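Local coordinates for protein monoacylglycerol lipase (Palaeococcus ferrophilus, PDB 6QE2) that hydrolyses monoacylglycerols to glycerol and free fatty acid, probably by serine-nucleophile catalysis in an alpha/beta-hydrolase fold, at residues K68-D71 with S72-E76; A128-L131 with G132-P136; R212-F215 with E216-V220. All blocks are in the same frame, centred on the assembly; numbering follows the deposited sequence.

Contact 1 (K68-D71 with S72-E76)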
# COMPACT_ATOMS: atom_id res chain seq x y z
N LYS A 68 5.36 -6.89 10.63
CA LYS A 68 5.81 -6.89 12.01
C LYS A 68 5.73 -5.48 12.59
O LYS A 68 5.46 -5.31 13.76
CB LYS A 68 7.22 -7.46 12.14
CG LYS A 68 7.25 -8.97 12.06
CD LYS A 68 8.65 -9.53 12.17
CE LYS A 68 8.64 -11.04 12.03
NZ LYS A 68 8.49 -11.47 10.61
N ILE A 69 5.98 -4.47 11.77
CA ILE A 69 5.86 -3.08 12.19
C ILE A 69 4.39 -2.82 12.54
O ILE A 69 4.08 -2.23 13.55
CB ILE A 69 6.36 -2.11 11.12
CG1 ILE A 69 7.88 -2.16 11.03
CG2 ILE A 69 5.91 -0.69 11.42
CD1 ILE A 69 8.44 -1.56 9.76
N ILE A 70 3.49 -3.31 11.70
CA ILE A 70 2.06 -3.16 11.95
C ILE A 70 1.67 -3.86 13.26
O ILE A 70 0.89 -3.34 14.02
CB ILE A 70 1.20 -3.66 10.78
CG1 ILE A 70 1.46 -2.83 9.53
CG2 ILE A 70 -0.27 -3.63 11.15
CD1 ILE A 70 0.94 -3.46 8.27
N ASP A 71 2.24 -5.03 13.52
CA ASP A 71 2.01 -5.75 14.76
C ASP A 71 2.34 -4.84 15.94
O ASP A 71 1.57 -4.71 16.86
CB ASP A 71 2.93 -6.97 14.86
CG ASP A 71 2.45 -8.15 14.05
OD1 ASP A 71 1.26 -8.22 13.70
OD2 ASP A 71 3.28 -9.03 13.78
N SER A 72 3.52 -4.24 15.89
CA SER A 72 3.98 -3.33 16.92
C SER A 72 3.06 -2.13 17.09
O SER A 72 2.82 -1.70 18.20
CB SER A 72 5.41 -2.86 16.63
OG SER A 72 5.45 -1.78 15.73
N ILE A 73 2.54 -1.59 15.99
CA ILE A 73 1.64 -0.45 16.09
C ILE A 73 0.34 -0.85 16.77
O ILE A 73 -0.19 -0.11 17.60
CB ILE A 73 1.40 0.15 14.69
CG1 ILE A 73 2.69 0.76 14.14
CG2 ILE A 73 0.28 1.19 14.74
CD1 ILE A 73 2.60 1.15 12.67
N ILE A 74 -0.20 -2.02 16.41
CA ILE A 74 -1.44 -2.48 17.04
C ILE A 74 -1.22 -2.74 18.53
O ILE A 74 -2.09 -2.45 19.36
CB ILE A 74 -1.99 -3.71 16.30
CG1 ILE A 74 -2.45 -3.30 14.90
CG2 ILE A 74 -3.15 -4.34 17.06
CD1 ILE A 74 -2.92 -4.46 14.05
N GLU A 75 -0.05 -3.28 18.90
CA GLU A 75 0.26 -3.46 20.32
C GLU A 75 0.32 -2.12 21.05
O GLU A 75 -0.17 -1.99 22.18
CB GLU A 75 1.60 -4.18 20.49
CG GLU A 75 1.92 -4.49 21.96
CD GLU A 75 3.21 -5.27 22.16
OE1 GLU A 75 3.34 -6.40 21.64
OE2 GLU A 75 4.09 -4.75 22.88
N GLU A 76 0.93 -1.11 20.42
CA GLU A 76 1.02 0.21 21.02
C GLU A 76 -0.35 0.85 21.20
O GLU A 76 -0.63 1.47 22.23
CB GLU A 76 1.91 1.12 20.16
CG GLU A 76 1.97 2.56 20.63
CD GLU A 76 2.71 3.45 19.66
OE1 GLU A 76 3.36 2.91 18.73
OE2 GLU A 76 2.66 4.69 19.82
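In helix 63-77, the connection between strands 42-46 and 82-86, Ser72 and Ile73 both reach back to the carbonyl of Ile69. Ile69 O takes two donors: Ile73 N at 3.0 Å and Ser72 OG at 2.6 Å, the hydroxyl lying in the carbonyl plane on a lone pair. A chi1 of 84° sets OG between its own backbone N and carbonyl carbon, turned toward the preceding turn. Replacing Ser72 by an alanine would probably leave Ile69 O with the amide of Ile73 but without its hydroxyl donor, and Arg5 NH2 without the acceptor it has in OG. The backbone ladder runs on with Ser72 N to Lys68 O (3.1 Å) and Ile74 N to Ile70 O (2.9 Å). Two isoleucine pairs line the buried flank of this alpha/beta-hydrolase helix. Ile73 CD1 meets Ile69 CG2 at 4.0 Å, the two chains crossing at a slant, both against Phe46 of strand 42-46. One residue along, Ile74 CD1 makes the same kind of approach to Ile70 CG2, here beside Tyr96 of helix 88-99. In all four isoleucines CG2 is anti to the backbone N, which presents this methyl of Ile69 and Ile70 to the delta carbon of the residue a turn later. Asp71 gives its carbonyl to Glu75 N, while its carboxylate is taken by Tyr96 OH at OD1 and by Arg100, in a salt bridge, at OD2.

Contact 2 (A128-L131 with G132-P136); sequences AKVL and GRITP
Leu131 and Thr135 lie side by side where helix 122-134 ends. Leu131 O receives Thr135 N at 2.9 Å and, weakly, Thr135 OG1, while OG1 stands 3.6 Å from Leu131 CD2. The threonine hydroxyl sits between its own backbone N and carbonyl carbon (chi1 61°), which swings it back toward the last turn. The tight part lies just before, at buried Gly132: its N bonds to Ala128 O at 2.8 Å, and a side chain there would run into that same oxygen. Val130 O accepts two amides: Ile134 N nearly along the C=O axis, and Arg133 N from well above the carbonyl plane. Thr135 is the first residue to leave helical angles, and Pro136 carries the chain on, joined by a backbone hydrogen bond to Lys172. Helix 122-134 belongs to the segment between core strands 106-110 and 195-200, where alpha/beta-hydrolases of this kind carry their cap. It rests on helix 171-186 through Ala128 and Phe178, and Ala128 also touches a bound lauryl dimethylamine-N-oxide. The exposed side, with Lys129, Val130, Arg133 and Ile134, is looser. There Val130 CG1 and Ile134 CD1 meet at 3.8 Å, the one apolar side-chain contact between the two segments. Arg133, which also touches Met175 of helix 171-186, is extended from CG to NE and folds back, NH1 giving a 2.9 Å hydrogen bond to Lys129 O. That oxygen lies in the guanidinium plane, at its edge, although the donor is tilted 22° from the carbonyl plane. The side chain thus serves a carbonyl that the Arg133 amide, turned to Val130 O, does not. Lys129 runs outward, its NZ 6.8 Å from Arg133 NH1, like charges not in contact.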
# COMPACT_ATOMS: atom_id res chain seq x y z
N ALA A 128 14.58 -12.16 -9.24
CA ALA A 128 14.38 -11.68 -7.86
C ALA A 128 14.37 -12.84 -6.87
O ALA A 128 14.86 -12.70 -5.73
CB ALA A 128 13.06 -10.91 -7.80
N LYS A 129 13.77 -13.98 -7.26
CA LYS A 129 13.80 -15.18 -6.44
C LYS A 129 15.22 -15.64 -6.16
O LYS A 129 15.49 -16.25 -5.11
CB LYS A 129 13.05 -16.33 -7.12
CG LYS A 129 11.56 -16.21 -7.18
CD LYS A 129 10.95 -17.52 -7.69
CE LYS A 129 9.42 -17.43 -7.71
NZ LYS A 129 8.78 -18.64 -8.31
N VAL A 130 16.14 -15.42 -7.10
CA VAL A 130 17.51 -15.83 -6.84
C VAL A 130 18.23 -14.77 -6.02
O VAL A 130 18.89 -15.08 -5.03
CB VAL A 130 18.25 -16.11 -8.15
CG1 VAL A 130 19.69 -16.44 -7.82
CG2 VAL A 130 17.57 -17.23 -8.85
N LEU A 131 18.17 -13.52 -6.48
CA LEU A 131 18.91 -12.45 -5.82
C LEU A 131 18.42 -12.25 -4.39
O LEU A 131 19.21 -11.91 -3.51
CB LEU A 131 18.78 -11.15 -6.60
CG LEU A 131 19.37 -11.13 -8.01
CD1 LEU A 131 19.30 -9.73 -8.60
CD2 LEU A 131 20.81 -11.63 -8.00
N GLY A 132 17.13 -12.46 -4.14
CA GLY A 132 16.62 -12.34 -2.78
C GLY A 132 17.24 -13.34 -1.83
O GLY A 132 17.27 -13.09 -0.62
N ARG A 133 17.76 -14.45 -2.34
CA ARG A 133 18.39 -15.47 -1.51
C ARG A 133 19.90 -15.33 -1.41
O ARG A 133 20.45 -15.48 -0.32
CB ARG A 133 18.03 -16.86 -2.04
CG ARG A 133 16.63 -17.29 -1.67
CD ARG A 133 16.15 -18.49 -2.47
NE ARG A 133 14.86 -18.97 -1.98
CZ ARG A 133 13.69 -18.67 -2.52
NH1 ARG A 133 13.63 -17.88 -3.59
NH2 ARG A 133 12.57 -19.15 -2.00
N ILE A 134 20.59 -15.02 -2.51
CA ILE A 134 22.05 -15.05 -2.50
C ILE A 134 22.64 -13.67 -2.27
O ILE A 134 23.74 -13.54 -1.72
CB ILE A 134 22.59 -15.67 -3.81
CG1 ILE A 134 22.20 -14.84 -5.02
CG2 ILE A 134 22.09 -17.10 -3.96
CD1 ILE A 134 22.98 -15.19 -6.27
N THR A 135 21.93 -12.61 -2.68
CA THR A 135 22.38 -11.24 -2.47
C THR A 135 21.22 -10.37 -1.99
O THR A 135 20.82 -9.41 -2.67
CB THR A 135 23.00 -10.65 -3.74
OG1 THR A 135 22.01 -10.62 -4.78
CG2 THR A 135 24.18 -11.48 -4.22
N PRO A 136 20.65 -10.68 -0.82
CA PRO A 136 19.43 -9.96 -0.40
C PRO A 136 19.63 -8.46 -0.27
O PRO A 136 18.67 -7.70 -0.46
CB PRO A 136 19.09 -10.62 0.94
CG PRO A 136 20.39 -11.16 1.44
CD PRO A 136 21.12 -11.62 0.21

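Contact 3 (R212-F215 with E216-V220); sequences RRLF and EELKV
The last turn of helix 209-217 is held by Glu217 N to Arg213 O at 3.0 Å and Leu218 N to Leu214 O at 2.9 Å, after which Leu218 leaves helical angles. Arg213 and Glu216 lie alongside each other, pointing the same way, and form a salt bridge. One carboxylate oxygen does the work: OE1 of Glu216 meets Arg213 NH2 at 2.6 Å and NH1 only weakly. The guanidinium receives OE1 in its plane, at its edge, yet the two flat groups stand 80° apart, and NH2 comes to OE1 from above the carboxylate plane. Bends at chi2 (-63°) and chi3 (98°) fold the arginine back to this place. The other oxygen, Glu216 OE2, accepts from a water that also donates to Arg212 O. Glu217 crosses Leu214 at about a right angle, its OE2 3.4 Å from Leu214 CA and held by His185. Leu214 and Leu218 touch on the buried side, CG to CG at 4.3 Å. In the beta-alpha-beta unit of strands 195-200 and 223-228, Phe215 packs on Ile225 and makes a cation-pi contact with Lys223. Lys219 NZ turns back to Leu218 O at 3.1 Å, adding a positive charge where the helix stops. With Glu209 gripping Arg213 NE as well, the arginine is shared by two acids, which are likely to remain ionised beside it.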
# COMPACT_ATOMS: atom_id res chain seq x y z
N ARG A 212 -9.42 -7.36 -9.24
CA ARG A 212 -10.65 -8.00 -9.65
C ARG A 212 -10.61 -9.48 -9.31
O ARG A 212 -11.60 -10.02 -8.88
CB ARG A 212 -10.94 -7.78 -11.14
CG ARG A 212 -11.00 -6.33 -11.56
CD ARG A 212 -11.51 -6.16 -12.99
NE ARG A 212 -11.40 -4.78 -13.44
CZ ARG A 212 -10.51 -4.35 -14.31
NH1 ARG A 212 -9.65 -5.19 -14.84
NH2 ARG A 212 -10.47 -3.08 -14.66
N ARG A 213 -9.48 -10.14 -9.53
CA ARG A 213 -9.38 -11.55 -9.16
C ARG A 213 -9.48 -11.73 -7.66
O ARG A 213 -10.13 -12.63 -7.18
CB ARG A 213 -8.08 -12.18 -9.64
CG ARG A 213 -7.89 -12.22 -11.14
CD ARG A 213 -8.93 -13.06 -11.84
NE ARG A 213 -9.99 -12.23 -12.37
CZ ARG A 213 -11.26 -12.34 -12.05
NH1 ARG A 213 -12.15 -11.51 -12.57
NH2 ARG A 213 -11.65 -13.30 -11.22
N LEU A 214 -8.83 -10.86 -6.91
CA LEU A 214 -8.85 -10.94 -5.46
C LEU A 214 -10.26 -10.77 -4.92
O LEU A 214 -10.66 -11.48 -4.02
CB LEU A 214 -7.93 -9.90 -4.82
CG LEU A 214 -7.91 -10.00 -3.29
CD1 LEU A 214 -7.23 -11.28 -2.86
CD2 LEU A 214 -7.23 -8.81 -2.67
N PHE A 215 -11.02 -9.87 -5.51
CA PHE A 215 -12.37 -9.62 -5.07
C PHE A 215 -13.20 -10.89 -5.17
O PHE A 215 -13.92 -11.24 -4.25
CB PHE A 215 -12.98 -8.53 -5.94
CG PHE A 215 -14.38 -8.17 -5.58
CD1 PHE A 215 -14.63 -7.28 -4.57
CD2 PHE A 215 -15.44 -8.72 -6.26
CE1 PHE A 215 -15.92 -6.94 -4.24
CE2 PHE A 215 -16.73 -8.38 -5.94
CZ PHE A 215 -16.97 -7.49 -4.92
N GLU A 216 -13.08 -11.59 -6.28
CA GLU A 216 -13.78 -12.85 -6.49
C GLU A 216 -13.25 -13.97 -5.59
O GLU A 216 -13.97 -14.89 -5.24
CB GLU A 216 -13.80 -13.21 -7.97
CG GLU A 216 -14.15 -11.98 -8.79
CD GLU A 216 -14.66 -12.26 -10.17
OE1 GLU A 216 -14.18 -13.20 -10.82
OE2 GLU A 216 -15.54 -11.51 -10.62
N GLU A 217 -11.98 -13.89 -5.22
CA GLU A 217 -11.35 -14.90 -4.38
C GLU A 217 -11.72 -14.74 -2.92
O GLU A 217 -11.69 -15.69 -2.16
CB GLU A 217 -9.84 -14.86 -4.55
CG GLU A 217 -9.35 -15.50 -5.83
CD GLU A 217 -8.00 -14.98 -6.27
OE1 GLU A 217 -7.42 -15.54 -7.21
OE2 GLU A 217 -7.51 -14.02 -5.67
N LEU A 218 -12.04 -13.52 -2.51
CA LEU A 218 -12.40 -13.28 -1.13
C LEU A 218 -13.69 -13.98 -0.76
O LEU A 218 -14.58 -14.12 -1.58
CB LEU A 218 -12.58 -11.79 -0.88
CG LEU A 218 -11.37 -10.87 -0.97
CD1 LEU A 218 -11.86 -9.44 -1.02
CD2 LEU A 218 -10.44 -11.07 0.21
N LYS A 219 -13.78 -14.42 0.49
CA LYS A 219 -14.98 -15.09 0.98
C LYS A 219 -15.75 -14.20 1.94
O LYS A 219 -16.91 -14.46 2.21
CB LYS A 219 -14.63 -16.41 1.65
CG LYS A 219 -14.32 -17.52 0.66
CD LYS A 219 -15.44 -17.70 -0.35
CE LYS A 219 -14.90 -18.13 -1.71
NZ LYS A 219 -14.86 -16.98 -2.66
N VAL A 220 -15.10 -13.17 2.46
CA VAL A 220 -15.77 -12.23 3.34
C VAL A 220 -16.90 -11.56 2.57
O VAL A 220 -16.76 -11.24 1.38
CB VAL A 220 -14.77 -11.21 3.90
CG1 VAL A 220 -14.15 -10.37 2.78
CG2 VAL A 220 -15.42 -10.32 4.95
O HOH W 1 -14.06 -8.80 -10.00

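Along the chain the three contacts follow in series, each within a single helix: contact 1 on 63-77, contact 2 on 122-134, contact 3 on 209-217. Contacts 1 and 3 belong to helices that connect strands of the central mixed sheet, 42-46 to 82-86 and 195-200 to 223-228; their centres are about 26 Å apart. Contact 2 lies between strands 106-110 and 195-200, probably in the cap, about 27 Å from contact 1 and 30 Å from contact 3, centre to centre. No two touch. Two of the contacts thus belong to the hydrolase core, while the third lies in the region where a detergent molecule is bound.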